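Local structure of fatty acid multifunctional protein (atmfp2) (Arabidopsis thaliana, 2WTB) at residues C124-S129 against L202-R207. The protein carries out successive steps of peroxisomal fatty acid beta-oxidation, as a 2-enoyl-CoA hydratase and an NAD-dependent 3-hydroxyacyl-CoA dehydrogenase in one chain. Sequence-based numbering, arbitrary orientation.
Sequences CHARIS and LDIVGR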
loop_
_atom_site.group_PDB
_atom_site.type_symbol
_atom_site.label_atom_id
_atom_site.label_comp_id
_atom_site.label_asym_id
_atom_site.label_seq_id
_atom_site.Cartn_x
_atom_site.Cartn_y
_atom_site.Cartn_z
ATOM N N CYS A 124 1.606 -27.097 -15.650
ATOM C CA CYS A 124 2.405 -27.642 -16.739
ATOM C C CYS A 124 3.431 -28.622 -16.196
ATOM O O CYS A 124 3.703 -28.646 -14.998
ATOM C CB CYS A 124 3.104 -26.524 -17.515
ATOM S SG CYS A 124 1.968 -25.460 -18.420
ATOM N N HIS A 125 4.013 -29.418 -17.087
ATOM C CA HIS A 125 4.888 -30.509 -16.677
ATOM C C HIS A 125 6.357 -30.114 -16.524
ATOM O O HIS A 125 7.164 -30.873 -15.976
ATOM C CB HIS A 125 4.717 -31.684 -17.637
ATOM C CG HIS A 125 3.306 -32.176 -17.716
ATOM N ND1 HIS A 125 2.493 -31.938 -18.802
ATOM C CD2 HIS A 125 2.553 -32.863 -16.824
ATOM C CE1 HIS A 125 1.305 -32.475 -18.586
ATOM N NE2 HIS A 125 1.315 -33.041 -17.393
ATOM N N ALA A 126 6.691 -28.917 -16.999
ATOM C CA ALA A 126 8.029 -28.355 -16.833
ATOM C C ALA A 126 7.963 -26.841 -16.995
ATOM O O ALA A 126 6.998 -26.318 -17.552
ATOM C CB ALA A 126 8.994 -28.961 -17.837
ATOM N N ARG A 127 8.981 -26.135 -16.516
ATOM C CA ARG A 127 8.971 -24.675 -16.581
ATOM C C ARG A 127 10.285 -24.057 -17.050
ATOM O O ARG A 127 11.336 -24.255 -16.439
ATOM C CB ARG A 127 8.560 -24.085 -15.230
ATOM C CG ARG A 127 7.091 -24.280 -14.919
ATOM C CD ARG A 127 6.866 -24.621 -13.460
ATOM N NE ARG A 127 5.863 -25.669 -13.351
ATOM C CZ ARG A 127 6.144 -26.951 -13.154
ATOM N NH1 ARG A 127 7.400 -27.347 -13.012
ATOM N NH2 ARG A 127 5.164 -27.836 -13.075
ATOM N N ILE A 128 10.211 -23.305 -18.142
ATOM C CA ILE A 128 11.347 -22.534 -18.627
ATOM C C ILE A 128 11.087 -21.061 -18.348
ATOM O O ILE A 128 9.983 -20.570 -18.580
ATOM C CB ILE A 128 11.562 -22.728 -20.137
ATOM C CG1 ILE A 128 11.552 -24.216 -20.487
ATOM C CG2 ILE A 128 12.863 -22.075 -20.574
ATOM C CD1 ILE A 128 12.453 -25.048 -19.604
ATOM N N SER A 129 12.097 -20.356 -17.851
ATOM C CA SER A 129 11.914 -18.961 -17.469
ATOM C C SER A 129 13.082 -18.070 -17.879
ATOM O O SER A 129 14.220 -18.527 -17.996
ATOM C CB SER A 129 11.683 -18.848 -15.960
ATOM O OG SER A 129 11.355 -17.521 -15.588
ATOM N N LEU A 202 9.347 -31.984 -26.413
ATOM C CA LEU A 202 9.578 -33.185 -27.211
ATOM C C LEU A 202 10.558 -34.131 -26.526
ATOM O O LEU A 202 10.594 -35.322 -26.829
ATOM C CB LEU A 202 10.057 -32.835 -28.624
ATOM C CG LEU A 202 9.010 -32.220 -29.556
ATOM C CD1 LEU A 202 9.457 -32.322 -31.005
ATOM C CD2 LEU A 202 7.667 -32.903 -29.373
ATOM N N ASP A 203 11.355 -33.595 -25.607
ATOM C CA ASP A 203 12.214 -34.426 -24.773
ATOM C C ASP A 203 11.361 -35.345 -23.902
ATOM O O ASP A 203 11.660 -36.529 -23.747
ATOM C CB ASP A 203 13.118 -33.559 -23.893
ATOM C CG ASP A 203 14.395 -33.139 -24.598
ATOM O OD1 ASP A 203 14.769 -33.789 -25.598
ATOM O OD2 ASP A 203 15.034 -32.164 -24.144
ATOM N N ILE A 204 10.294 -34.789 -23.339
ATOM C CA ILE A 204 9.383 -35.552 -22.496
ATOM C C ILE A 204 8.662 -36.622 -23.309
ATOM O O ILE A 204 8.559 -37.770 -22.885
ATOM C CB ILE A 204 8.347 -34.639 -21.820
ATOM C CG1 ILE A 204 9.038 -33.646 -20.882
ATOM C CG2 ILE A 204 7.316 -35.464 -21.067
ATOM C CD1 ILE A 204 8.095 -32.624 -20.273
ATOM N N VAL A 205 8.167 -36.236 -24.480
ATOM C CA VAL A 205 7.511 -37.174 -25.381
ATOM C C VAL A 205 8.447 -38.321 -25.754
ATOM O O VAL A 205 8.007 -39.454 -25.955
ATOM C CB VAL A 205 7.035 -36.474 -26.668
ATOM C CG1 VAL A 205 6.727 -37.496 -27.748
ATOM C CG2 VAL A 205 5.821 -35.604 -26.384
ATOM N N GLY A 206 9.740 -38.021 -25.833
ATOM C CA GLY A 206 10.732 -38.998 -26.243
ATOM C C GLY A 206 11.463 -39.652 -25.087
ATOM O O GLY A 206 12.378 -40.451 -25.294
ATOM N N ARG A 207 11.066 -39.303 -23.868
ATOM C CA ARG A 207 11.613 -39.929 -22.667
ATOM C C ARG A 207 13.064 -39.550 -22.402
ATOM O O ARG A 207 13.768 -40.250 -21.674
ATOM C CB ARG A 207 11.486 -41.452 -22.749
ATOM C CG ARG A 207 10.060 -41.950 -22.878
ATOM C CD ARG A 207 10.027 -43.378 -23.390
ATOM N NE ARG A 207 10.678 -43.502 -24.691
ATOM C CZ ARG A 207 10.072 -43.282 -25.854
ATOM N NH1 ARG A 207 8.794 -42.926 -25.881
ATOM N NH2 ARG A 207 10.742 -43.421 -26.989
#
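In the crotonase-type hydratase domain, the last turn of helix 193-205 packs on residues 125-126, where the chain enters strand 126-129, through a single side chain, Ile204. Its long branch reaches across with CG1 anti to the carbonyl carbon (chi1 -63°) and CD1 anti to CA (chi2 175°), which brings the terminal methyl to this segment. There CD1 lies 4.4 Å from CB of His125 and 4.5 Å from CB of Ala126. The contact is thin and apolar, yet buried.

His125 offers only its CB, because the imidazole swings away from the helix. The ring is fixed at both nitrogens: ND1 accepts a hydrogen bond from the backbone N-H of Ser105 and NE2 donates one to the carbonyl O of Glu99, while Trp211 packs against it edge-to-face. Ala126 also touches Trp200, one turn earlier in the helix, as does Ile128 further along the strand, so the preceding turn continues the packing. Just past Ile204 the helix ends in a Schellman motif, where Arg207 turns to positive phi (70°) and its N bonds to Ile204 O at 3.1 Å. Such helix-on-sheet packing, with strand 126-129 between parallel neighbours 105-109 and 186-187, is characteristic of the layered crotonase fold.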